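Local coordinates for protein endopolygalacturonase (PDB 1K5C) that probably hydrolyses alpha-1,4 bonds between galacturonic acid units within polygalacturonan, the backbone of pectin, at residues 13-18 and 36-41; 41-46 and 66-71; 216-221 and 246-251; 285-290 and 310-315. All blocks are in the same frame, centred on the assembly; numbering follows the deposited sequence.

Contact 1 (13-18 and 36-41)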
loop_
_atom_site.group_PDB
_atom_site.type_symbol
_atom_site.label_atom_id
_atom_site.label_comp_id
_atom_site.label_asym_id
_atom_site.label_seq_id
_atom_site.Cartn_x
_atom_site.Cartn_y
_atom_site.Cartn_z
ATOM N N ASP A 13 24.697 17.276 3.374
ATOM C CA ASP A 13 26.026 17.210 3.968
ATOM C C ASP A 13 26.234 16.035 4.919
ATOM O O ASP A 13 27.004 16.190 5.857
ATOM C CB ASP A 13 26.281 18.521 4.742
ATOM C CG ASP A 13 26.512 19.669 3.779
ATOM O OD1 ASP A 13 27.287 19.442 2.815
ATOM O OD2 ASP A 13 25.947 20.729 4.106
ATOM N N ILE A 14 25.577 14.921 4.704
ATOM C CA ILE A 14 25.712 13.765 5.591
ATOM C C ILE A 14 26.694 12.714 5.115
ATOM O O ILE A 14 26.853 11.687 5.833
ATOM C CB ILE A 14 24.341 13.132 5.926
ATOM C CG1 ILE A 14 23.680 12.544 4.703
ATOM C CG2 ILE A 14 23.405 14.111 6.633
ATOM C CD1 ILE A 14 22.461 11.658 4.983
ATOM N N ALA A 15 27.395 12.908 3.996
ATOM C CA ALA A 15 28.352 11.881 3.574
ATOM C C ALA A 15 29.446 11.749 4.550
ATOM O O ALA A 15 30.026 12.789 5.022
ATOM C CB ALA A 15 28.888 12.263 2.160
ATOM N N GLY A 16 29.754 10.534 4.946
ATOM C CA GLY A 16 30.757 10.247 5.947
ATOM C C GLY A 16 30.197 9.870 7.276
ATOM O O GLY A 16 30.912 9.269 8.094
ATOM N N CYS A 17 28.902 10.229 7.508
ATOM C CA CYS A 17 28.276 9.901 8.777
ATOM C C CYS A 17 27.740 8.488 8.815
ATOM O O CYS A 17 26.966 8.089 7.942
ATOM C CB CYS A 17 27.054 10.823 9.008
ATOM S SG CYS A 17 27.423 12.594 8.941
ATOM N N SER A 18 28.085 7.736 9.881
ATOM C CA SER A 18 27.401 6.464 10.107
ATOM C C SER A 18 26.229 6.617 11.091
ATOM O O SER A 18 25.405 5.672 11.204
ATOM C CB SER A 18 28.342 5.372 10.652
ATOM O OG SER A 18 28.827 5.758 11.931
ATOM N N ASN A 36 20.664 10.878 1.256
ATOM C CA ASN A 36 21.413 9.803 0.608
ATOM C C ASN A 36 22.487 9.327 1.588
ATOM O O ASN A 36 23.668 9.723 1.473
ATOM C CB ASN A 36 22.068 10.277 -0.704
ATOM C CG ASN A 36 21.015 10.544 -1.753
ATOM O OD1 ASN A 36 20.260 9.653 -2.129
ATOM N ND2 ASN A 36 20.938 11.778 -2.247
ATOM N N PRO A 37 22.103 8.574 2.605
ATOM C CA PRO A 37 23.087 8.242 3.673
ATOM C C PRO A 37 24.112 7.224 3.186
ATOM O O PRO A 37 23.910 6.462 2.247
ATOM C CB PRO A 37 22.212 7.644 4.791
ATOM C CG PRO A 37 20.798 7.907 4.390
ATOM C CD PRO A 37 20.795 8.015 2.900
ATOM N N ASP A 38 25.242 7.223 3.928
ATOM C CA ASP A 38 26.276 6.204 3.702
ATOM C C ASP A 38 25.706 4.806 3.859
ATOM O O ASP A 38 24.726 4.553 4.638
ATOM C CB ASP A 38 27.391 6.354 4.738
ATOM C CG ASP A 38 28.324 7.552 4.548
ATOM O OD1 ASP A 38 28.062 8.403 3.725
ATOM O OD2 ASP A 38 29.345 7.562 5.274
ATOM N N LYS A 39 26.351 3.860 3.188
ATOM C CA LYS A 39 26.002 2.428 3.377
ATOM C C LYS A 39 25.961 2.069 4.851
ATOM O O LYS A 39 26.917 2.391 5.590
ATOM C CB LYS A 39 27.038 1.522 2.712
ATOM C CG LYS A 39 27.091 1.562 1.167
ATOM C CD LYS A 39 28.355 0.864 0.712
ATOM C CE LYS A 39 28.433 0.745 -0.799
ATOM N NZ LYS A 39 27.391 -0.218 -1.362
ATOM N N GLY A 40 24.885 1.439 5.305
ATOM C CA GLY A 40 24.789 0.963 6.654
ATOM C C GLY A 40 24.535 2.027 7.696
ATOM O O GLY A 40 24.559 1.686 8.892
ATOM N N ALA A 41 24.293 3.283 7.313
ATOM C CA ALA A 41 24.144 4.327 8.324
ATOM C C ALA A 41 22.843 4.126 9.124
ATOM O O ALA A 41 21.826 3.632 8.584
ATOM C CB ALA A 41 24.115 5.687 7.648
HETATM O O HOH W 1 25.442 9.220 5.951
#

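Contact 2 (41-46 and 66-71)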
loop_
_atom_site.group_PDB
_atom_site.type_symbol
_atom_site.label_atom_id
_atom_site.label_comp_id
_atom_site.label_asym_id
_atom_site.label_seq_id
_atom_site.Cartn_x
_atom_site.Cartn_y
_atom_site.Cartn_z
ATOM N N ALA A 41 24.293 3.283 7.313
ATOM C CA ALA A 41 24.144 4.327 8.324
ATOM C C ALA A 41 22.843 4.126 9.124
ATOM O O ALA A 41 21.826 3.632 8.584
ATOM C CB ALA A 41 24.115 5.687 7.648
ATOM N N THR A 42 22.902 4.561 10.370
ATOM C CA THR A 42 21.691 4.707 11.204
ATOM C C THR A 42 21.252 6.156 11.102
ATOM O O THR A 42 22.050 7.075 11.331
ATOM C CB THR A 42 22.003 4.347 12.635
ATOM O OG1 THR A 42 22.343 2.926 12.716
ATOM C CG2 THR A 42 20.786 4.555 13.579
ATOM N N VAL A 43 19.969 6.361 10.784
ATOM C CA VAL A 43 19.355 7.694 10.747
ATOM C C VAL A 43 18.288 7.678 11.811
ATOM O O VAL A 43 17.355 6.864 11.751
ATOM C CB VAL A 43 18.748 7.948 9.385
ATOM C CG1 VAL A 43 18.061 9.333 9.357
ATOM C CG2 VAL A 43 19.801 7.811 8.264
ATOM N N THR A 44 18.412 8.554 12.829
ATOM C CA THR A 44 17.493 8.608 13.935
ATOM C C THR A 44 16.748 9.914 13.926
ATOM O O THR A 44 17.386 10.987 13.907
ATOM C CB THR A 44 18.248 8.475 15.289
ATOM O OG1 THR A 44 19.009 7.236 15.273
ATOM C CG2 THR A 44 17.306 8.445 16.488
ATOM N N MET A 45 15.417 9.858 13.932
ATOM C CA MET A 45 14.624 11.067 14.027
ATOM C C MET A 45 14.546 11.568 15.456
ATOM O O MET A 45 14.280 10.777 16.384
ATOM C CB MET A 45 13.172 10.818 13.582
ATOM C CG MET A 45 12.955 10.674 12.162
ATOM S SD MET A 45 11.242 10.645 11.674
ATOM C CE MET A 45 10.682 12.327 11.316
ATOM N N ALA A 46 14.750 12.869 15.617
ATOM C CA ALA A 46 14.735 13.503 16.956
ATOM C C ALA A 46 13.660 14.565 17.035
ATOM O O ALA A 46 13.545 15.212 18.100
ATOM C CB ALA A 46 16.099 14.120 17.271
ATOM N N THR A 66 21.683 1.952 1.119
ATOM C CA THR A 66 21.886 0.518 1.197
ATOM C C THR A 66 22.070 0.143 2.671
ATOM O O THR A 66 22.919 0.695 3.361
ATOM C CB THR A 66 23.104 0.074 0.383
ATOM O OG1 THR A 66 22.876 0.432 -0.988
ATOM C CG2 THR A 66 23.345 -1.429 0.495
ATOM N N GLY A 67 21.241 -0.775 3.170
ATOM C CA GLY A 67 21.381 -1.254 4.558
ATOM C C GLY A 67 21.125 -0.185 5.575
ATOM O O GLY A 67 21.716 -0.187 6.669
ATOM N N ILE A 68 20.227 0.781 5.262
ATOM C CA ILE A 68 19.948 1.870 6.199
ATOM C C ILE A 68 19.160 1.346 7.398
ATOM O O ILE A 68 18.258 0.523 7.246
ATOM C CB ILE A 68 19.168 2.974 5.448
ATOM C CG1 ILE A 68 19.930 3.466 4.188
ATOM C CG2 ILE A 68 18.765 4.125 6.387
ATOM C CD1 ILE A 68 21.393 3.831 4.506
ATOM N N ASN A 69 19.494 1.893 8.568
ATOM C CA ASN A 69 18.746 1.589 9.803
ATOM C C ASN A 69 18.068 2.905 10.209
ATOM O O ASN A 69 18.717 3.792 10.745
ATOM C CB ASN A 69 19.744 1.115 10.855
ATOM C CG ASN A 69 19.123 0.848 12.176
ATOM O OD1 ASN A 69 17.960 0.448 12.247
ATOM N ND2 ASN A 69 19.837 1.049 13.263
ATOM N N PHE A 70 16.764 3.036 9.908
ATOM C CA PHE A 70 16.035 4.258 10.190
ATOM C C PHE A 70 15.216 4.084 11.433
ATOM O O PHE A 70 14.326 3.213 11.486
ATOM C CB PHE A 70 15.172 4.665 8.971
ATOM C CG PHE A 70 14.563 6.037 9.095
ATOM C CD1 PHE A 70 13.435 6.274 9.876
ATOM C CD2 PHE A 70 15.135 7.108 8.378
ATOM C CE1 PHE A 70 12.881 7.515 9.971
ATOM C CE2 PHE A 70 14.592 8.373 8.478
ATOM C CZ PHE A 70 13.485 8.580 9.302
ATOM N N VAL A 71 15.521 4.887 12.461
ATOM C CA VAL A 71 14.948 4.769 13.787
ATOM C C VAL A 71 14.065 5.984 13.986
ATOM O O VAL A 71 14.552 7.104 14.219
ATOM C CB VAL A 71 16.086 4.687 14.850
ATOM C CG1 VAL A 71 15.475 4.672 16.271
ATOM C CG2 VAL A 71 16.995 3.500 14.566
#

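Contact 3 (216-221 and 246-251)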
loop_
_atom_site.group_PDB
_atom_site.type_symbol
_atom_site.label_atom_id
_atom_site.label_comp_id
_atom_site.label_asym_id
_atom_site.label_seq_id
_atom_site.Cartn_x
_atom_site.Cartn_y
_atom_site.Cartn_z
ATOM N N ASN A 216 -3.126 -9.941 8.923
ATOM C CA ASN A 216 -3.587 -8.560 8.967
ATOM C C ASN A 216 -5.023 -8.453 9.436
ATOM O O ASN A 216 -5.827 -9.370 9.307
ATOM C CB ASN A 216 -3.480 -7.956 7.521
ATOM C CG ASN A 216 -2.087 -8.091 6.988
ATOM O OD1 ASN A 216 -1.861 -8.996 6.063
ATOM N ND2 ASN A 216 -1.167 -7.347 7.430
ATOM N N THR A 217 -5.343 -7.257 9.958
ATOM C CA THR A 217 -6.712 -6.921 10.306
ATOM C C THR A 217 -7.175 -5.761 9.438
ATOM O O THR A 217 -6.438 -4.758 9.282
ATOM C CB THR A 217 -6.782 -6.525 11.805
ATOM O OG1 THR A 217 -6.400 -7.631 12.608
ATOM C CG2 THR A 217 -8.160 -6.118 12.259
ATOM N N VAL A 218 -8.357 -5.890 8.838
ATOM C CA VAL A 218 -8.942 -4.862 8.014
ATOM C C VAL A 218 -10.330 -4.573 8.579
ATOM O O VAL A 218 -11.123 -5.536 8.752
ATOM C CB VAL A 218 -9.052 -5.297 6.548
ATOM C CG1 VAL A 218 -9.716 -4.211 5.696
ATOM C CG2 VAL A 218 -7.676 -5.701 5.976
ATOM N N THR A 219 -10.640 -3.309 8.848
ATOM C CA THR A 219 -11.970 -2.927 9.348
ATOM C C THR A 219 -12.461 -1.710 8.579
ATOM O O THR A 219 -11.680 -0.927 8.012
ATOM C CB THR A 219 -11.905 -2.619 10.856
ATOM O OG1 THR A 219 -10.933 -1.576 11.079
ATOM C CG2 THR A 219 -11.562 -3.851 11.681
ATOM N N ARG A 220 -13.795 -1.532 8.603
ATOM C CA ARG A 220 -14.431 -0.299 8.117
ATOM C C ARG A 220 -13.809 0.168 6.778
ATOM O O ARG A 220 -13.306 1.274 6.662
ATOM C CB ARG A 220 -14.370 0.766 9.212
ATOM C CG ARG A 220 -15.389 1.876 9.031
ATOM C CD ARG A 220 -15.308 2.928 10.136
ATOM N NE ARG A 220 -14.063 3.632 10.091
ATOM C CZ ARG A 220 -13.807 4.687 9.287
ATOM N NH1 ARG A 220 -14.707 5.225 8.443
ATOM N NH2 ARG A 220 -12.634 5.219 9.329
ATOM N N SER A 221 -13.880 -0.735 5.807
ATOM C CA SER A 221 -13.216 -0.529 4.502
ATOM C C SER A 221 -14.157 -0.869 3.401
ATOM O O SER A 221 -15.136 -1.607 3.555
ATOM C CB SER A 221 -11.920 -1.364 4.412
ATOM O OG SER A 221 -10.943 -0.908 5.376
ATOM N N ASN A 246 -5.908 -13.647 7.893
ATOM C CA ASN A 246 -6.397 -12.268 7.930
ATOM C C ASN A 246 -7.787 -12.209 8.537
ATOM O O ASN A 246 -8.636 -13.082 8.296
ATOM C CB ASN A 246 -6.411 -11.678 6.512
ATOM C CG ASN A 246 -5.015 -11.728 5.893
ATOM O OD1 ASN A 246 -4.115 -10.966 6.272
ATOM N ND2 ASN A 246 -4.815 -12.661 4.950
ATOM N N THR A 247 -8.049 -11.156 9.323
ATOM C CA THR A 247 -9.342 -10.962 9.974
ATOM C C THR A 247 -9.923 -9.657 9.487
ATOM O O THR A 247 -9.348 -8.585 9.725
ATOM C CB THR A 247 -9.184 -10.969 11.501
ATOM O OG1 THR A 247 -8.529 -12.218 11.897
ATOM C CG2 THR A 247 -10.523 -10.830 12.186
ATOM N N ILE A 248 -11.056 -9.748 8.782
ATOM C CA ILE A 248 -11.602 -8.608 8.042
ATOM C C ILE A 248 -13.056 -8.448 8.376
ATOM O O ILE A 248 -13.816 -9.448 8.419
ATOM C CB ILE A 248 -11.387 -8.849 6.514
ATOM C CG1 ILE A 248 -9.890 -9.108 6.237
ATOM C CG2 ILE A 248 -11.987 -7.726 5.701
ATOM C CD1 ILE A 248 -9.517 -9.172 4.728
ATOM N N SER A 249 -13.515 -7.198 8.580
ATOM C CA SER A 249 -14.915 -6.961 8.925
ATOM C C SER A 249 -15.301 -5.538 8.510
ATOM O O SER A 249 -14.461 -4.680 8.206
ATOM C CB SER A 249 -15.153 -7.218 10.410
ATOM O OG SER A 249 -14.369 -6.361 11.212
ATOM N N GLY A 250 -16.600 -5.277 8.514
ATOM C CA GLY A 250 -17.084 -3.938 8.238
ATOM C C GLY A 250 -16.860 -3.551 6.774
ATOM O O GLY A 250 -16.531 -2.391 6.519
ATOM N N ILE A 251 -17.024 -4.485 5.844
ATOM C CA ILE A 251 -16.704 -4.238 4.428
ATOM C C ILE A 251 -17.950 -3.809 3.678
ATOM O O ILE A 251 -19.002 -4.464 3.674
ATOM C CB ILE A 251 -16.103 -5.500 3.812
ATOM C CG1 ILE A 251 -14.823 -5.941 4.530
ATOM C CG2 ILE A 251 -15.871 -5.249 2.324
ATOM C CD1 ILE A 251 -13.772 -4.815 4.698
HETATM O O HOH W 2 -5.925 -11.861 11.719
HETATM O O HOH W 3 -11.789 -7.359 11.419
#

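Contact 4 (285-290 and 310-315)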
loop_
_atom_site.group_PDB
_atom_site.type_symbol
_atom_site.label_atom_id
_atom_site.label_comp_id
_atom_site.label_asym_id
_atom_site.label_seq_id
_atom_site.Cartn_x
_atom_site.Cartn_y
_atom_site.Cartn_z
ATOM N N THR A 285 -8.705 -17.048 6.983
ATOM C CA THR A 285 -9.016 -15.668 6.622
ATOM C C THR A 285 -10.568 -15.567 6.681
ATOM O O THR A 285 -11.262 -16.238 5.923
ATOM C CB THR A 285 -8.484 -15.297 5.255
ATOM O OG1 THR A 285 -7.048 -15.161 5.347
ATOM C CG2 THR A 285 -9.086 -13.983 4.748
ATOM N N THR A 286 -11.011 -14.793 7.658
ATOM C CA THR A 286 -12.436 -14.626 7.856
ATOM C C THR A 286 -12.786 -13.192 7.490
ATOM O O THR A 286 -12.099 -12.237 7.893
ATOM C CB THR A 286 -12.860 -14.944 9.303
ATOM O OG1 THR A 286 -12.287 -13.962 10.251
ATOM C CG2 THR A 286 -12.473 -16.369 9.693
ATOM N N ILE A 287 -13.864 -13.065 6.695
ATOM C CA ILE A 287 -14.274 -11.741 6.183
ATOM C C ILE A 287 -15.773 -11.573 6.395
ATOM O O ILE A 287 -16.550 -12.414 5.963
ATOM C CB ILE A 287 -13.953 -11.617 4.657
ATOM C CG1 ILE A 287 -12.512 -11.990 4.359
ATOM C CG2 ILE A 287 -14.364 -10.238 4.162
ATOM C CD1 ILE A 287 -12.105 -11.799 2.892
ATOM N N LYS A 288 -16.148 -10.532 7.105
ATOM C CA LYS A 288 -17.568 -10.193 7.367
ATOM C C LYS A 288 -17.897 -8.945 6.591
ATOM O O LYS A 288 -17.185 -7.919 6.716
ATOM C CB LYS A 288 -17.807 -9.980 8.858
ATOM C CG LYS A 288 -17.498 -11.242 9.687
ATOM C CD LYS A 288 -17.663 -11.126 11.217
ATOM C CE LYS A 288 -17.030 -12.243 12.016
ATOM N NZ LYS A 288 -17.075 -12.305 13.564
ATOM N N VAL A 289 -18.950 -8.998 5.782
ATOM C CA VAL A 289 -19.314 -7.889 4.950
ATOM C C VAL A 289 -20.671 -7.316 5.394
ATOM O O VAL A 289 -21.516 -7.992 6.009
ATOM C CB VAL A 289 -19.309 -8.240 3.446
ATOM C CG1 VAL A 289 -18.019 -8.936 3.018
ATOM C CG2 VAL A 289 -20.530 -9.075 3.030
ATOM N N ASN A 290 -20.890 -6.060 5.026
ATOM C CA ASN A 290 -22.107 -5.337 5.372
ATOM C C ASN A 290 -23.292 -5.813 4.567
ATOM O O ASN A 290 -23.164 -6.538 3.573
ATOM C CB ASN A 290 -21.915 -3.844 5.090
ATOM C CG ASN A 290 -20.935 -3.234 6.094
ATOM O OD1 ASN A 290 -20.505 -3.836 7.073
ATOM N ND2 ASN A 290 -20.574 -1.978 5.790
ATOM N N SER A 310 -9.354 -23.031 0.757
ATOM C CA SER A 310 -9.961 -23.794 1.854
ATOM C C SER A 310 -10.086 -23.019 3.107
ATOM O O SER A 310 -11.007 -23.292 3.889
ATOM C CB SER A 310 -9.100 -25.061 2.082
ATOM O OG SER A 310 -7.730 -24.694 2.394
ATOM N N GLN A 311 -9.176 -22.058 3.374
ATOM C CA GLN A 311 -9.206 -21.341 4.659
ATOM C C GLN A 311 -9.962 -20.013 4.598
ATOM O O GLN A 311 -9.957 -19.270 5.589
ATOM C CB GLN A 311 -7.773 -21.144 5.189
ATOM C CG GLN A 311 -7.139 -22.513 5.597
ATOM C CD GLN A 311 -7.870 -23.078 6.813
ATOM O OE1 GLN A 311 -8.846 -23.792 6.691
ATOM N NE2 GLN A 311 -7.444 -22.712 7.993
ATOM N N LEU A 312 -10.659 -19.741 3.482
ATOM C CA LEU A 312 -11.470 -18.516 3.403
ATOM C C LEU A 312 -12.883 -18.772 3.905
ATOM O O LEU A 312 -13.554 -19.719 3.438
ATOM C CB LEU A 312 -11.531 -18.070 1.927
ATOM C CG LEU A 312 -12.370 -16.848 1.635
ATOM C CD1 LEU A 312 -11.814 -15.601 2.404
ATOM C CD2 LEU A 312 -12.441 -16.562 0.126
ATOM N N THR A 313 -13.364 -17.890 4.751
ATOM C CA THR A 313 -14.799 -17.853 5.142
ATOM C C THR A 313 -15.271 -16.407 4.962
ATOM O O THR A 313 -14.683 -15.529 5.604
ATOM C CB THR A 313 -15.032 -18.338 6.577
ATOM O OG1 THR A 313 -14.572 -19.677 6.708
ATOM C CG2 THR A 313 -16.513 -18.207 6.927
ATOM N N VAL A 314 -16.278 -16.201 4.154
ATOM C CA VAL A 314 -16.863 -14.870 3.981
ATOM C C VAL A 314 -18.360 -14.972 4.320
ATOM O O VAL A 314 -19.030 -15.869 3.776
ATOM C CB VAL A 314 -16.687 -14.319 2.554
ATOM C CG1 VAL A 314 -17.137 -12.832 2.503
ATOM C CG2 VAL A 314 -15.247 -14.444 2.057
ATOM N N THR A 315 -18.837 -14.082 5.171
ATOM C CA THR A 315 -20.231 -14.069 5.608
ATOM C C THR A 315 -20.785 -12.629 5.508
ATOM O O THR A 315 -20.044 -11.669 5.434
ATOM C CB THR A 315 -20.372 -14.601 7.051
ATOM O OG1 THR A 315 -19.557 -13.790 7.932
ATOM C CG2 THR A 315 -19.953 -16.088 7.150
HETATM O O HOH W 4 -16.989 -14.756 8.152
#

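Contact 1 (13-18 and 36-41)
The carboxylate of D38 reaches across to the backbone N-H of G16 and grips it with both oxygens. The N-H points almost straight at OD1 (G16 N to D38 OD1 3.0 Å, 172° at the hydrogen), on the syn side and somewhat out of the carboxylate plane; OD2 adds only a weak, bent bond. D38 can reach because CG stands beside its backbone N, opposite the carbonyl carbon (chi1 -73°), which swings the acid toward the other loop. An aspartate suits the place, its short stem matching the gap. G16 is the third residue of a type II turn from I14 to C17, where a CB would jam against the preceding carbonyl oxygen. D38 itself opens a second type II turn, ending at A41, with G40 in the equivalent place.

These two turns belong to the first coils of the right-handed parallel beta-helix of family 28, at its N-terminal end, where C17 is also tied to C3 by a disulfide. A water joins them further, donating to I14 O and C17 O (each 2.8 Å from the water oxygen) and accepting from D38 N.

I14 supplies the apolar part. Its CG1 sits in the crowded position between N and carbonyl carbon (chi1 65°), and the extended chain beyond carries CD1 to 3.7 Å from P37 CA and 4.0 Å from P37 CB. The proline ring, itself packed on I63, offers the methyl a compact, restricted apolar surface. A41 CB lies 3.7 Å from C17 O, which suits a side chain no larger than a methyl.

Contact 2 (41-46 and 66-71)
Neighbouring coils of the parallel beta-helix meet here, T42 beside N69, V43 beside F70 and T44 beside V71, in a parallel ladder whose strand segments diverge by only 13°. Four backbone hydrogen bonds zip it together, from N69 N to A41 O (2.9 Å) through to M45 N and V71 O.

V43 and F70 point into the interior of the beta-helix. With CG opposite its backbone N (chi1 -170°), F70 lays its ring so that CE2 meets V43 CG1 at 3.7 Å, while V43 O lies over one ring face, offset toward the rim. M45, two residues beyond V43, closes in: its CG is 3.6 Å from F70 CZ, and the bent chain sets SD at the ring edge, 5.0 Å from the centroid, a Met-aromatic contact. An unbranched, flexible thioether suits a place beside a ring. With an alanine in place of F70, V43 CG1 and M45 would lose the ring they lie against and probably face a gap in the core.

The opposite face carries T42, T44, N69 and V71, partly exposed and mostly polar. N69 ND2 donates to T42 OG1 (3.2 Å), the two side chains lying parallel, and N69 OD1 takes a bond from K110 NZ.

Strand 19-22 flanks the pair beyond 42-45, and strand 108-115 beyond 68-71, where F70 meets the rings of Y109 and F112; F77 of strand 76-78 packs on F70 and M45.

Contact 3 (216-221 and 246-251)
V218 and I248 lie side by side and point the same way, into the interior, with V218 CB 3.9 Å from I248 CG2. With CG1 beside its backbone N, I248 sets CG1 and CG2 equally close to V218 CB; beta-branched residues such as these suit an extended strand. Further along, the CD1 methyl of I251 comes to 3.9 Å from S221 CB and 4.2 Å from V218 CG1.

N216 and N246 are likewise aligned, their amide planes only 4° apart. N246 OD1 accepts the backbone N-H of N216 (3.0 Å), from a donor tilted off the carbonyl plane, and N246 ND2 donates to I213 O. With N189 touching N216 from the preceding coil, this is consistent with an asparagine ladder, a motif of parallel beta-helices in which buried turn amides repeat coil after coil. A leucine in place of N246 would probably leave N216 N and I213 O without their mates inside the fold.

The outward face is polar. T219 CG2 lies 3.8 Å from S249 OG, and a water bonded to S249 OG (2.8 Å) also donates to V218 O. At the corner, R220 starts away from strand 247-251, and its NH2 forms a salt bridge with D144, while G250, opposite it on the other strand, has no CB to press on R220 N.

Contact 4 (285-290 and 310-315)
I287 O is gripped from two sources: T315 N donates to it at 2.9 Å, nearly along the C=O axis, and a water donates from 3.2 Å. The same water is bonded to T315 OG1 at 2.8 Å, so the threonine hydroxyl serves as the second post of a small bridge. That hydroxyl stands between its own N and carbonyl carbon (chi1 58°), which turns it toward the partner strand, and K288 CG lies beside it at 3.7 Å. Threonine suits this outward face, since its branched stem keeps the strand extended while OG1 meets water; the long lysine next to it carries its charge out beyond the strand in an extended chain.

On the inward face the contact is aliphatic. L312 holds CG opposite its backbone N (chi1 178°) and folds CD1 across toward the other strand, where this one methyl touches both I287 CD1 (3.8 Å) and T285 CG2 (3.9 Å). I287 and V314 run side by side, V314 CG1 meeting I287 CB, and the same methyl reaches V289 CG1 at 4.0 Å. Branched aliphatic residues suit this buried face. The threonine among them, T285, has its hydroxyl bonded to N246 N.

Backbone bonds continue the parallel ladder from T285 N and Q311 O to V289 N and T315 O, the strand segments 11° apart. The pair joins two successive coils of the parallel beta-helix: strand 247-251 lies on the far side of 285-289, strand 328-333 touches T313 and T315, strand 294-299 supplies R295 and V296 against V314, and F280 of strand 275-280 covers T285 and L312.

In the fold
Contacts 1 and 2 lie toward the N-terminal end of the beta-helix and share A41; contacts 3 and 4 lie further along, joined where strand 247-251 pairs with 285-289. Contact 1, partly buried at the end of the fold, has exposed turn residues round a small apolar patch and relies on a carboxylate and a water. Contacts 2, 3 and 4 repeat a parallel ladder with a buried apolar face and a more exposed, largely polar one, yet fill the core differently: an aromatic ring with methionine in contact 2, branched aliphatics in 3 and 4, with aligned asparagines in contact 3. Contact 3 comes nearer the galacturonate-binding residues than contact 4, S221 lying about 6 Å from H195 between side chains.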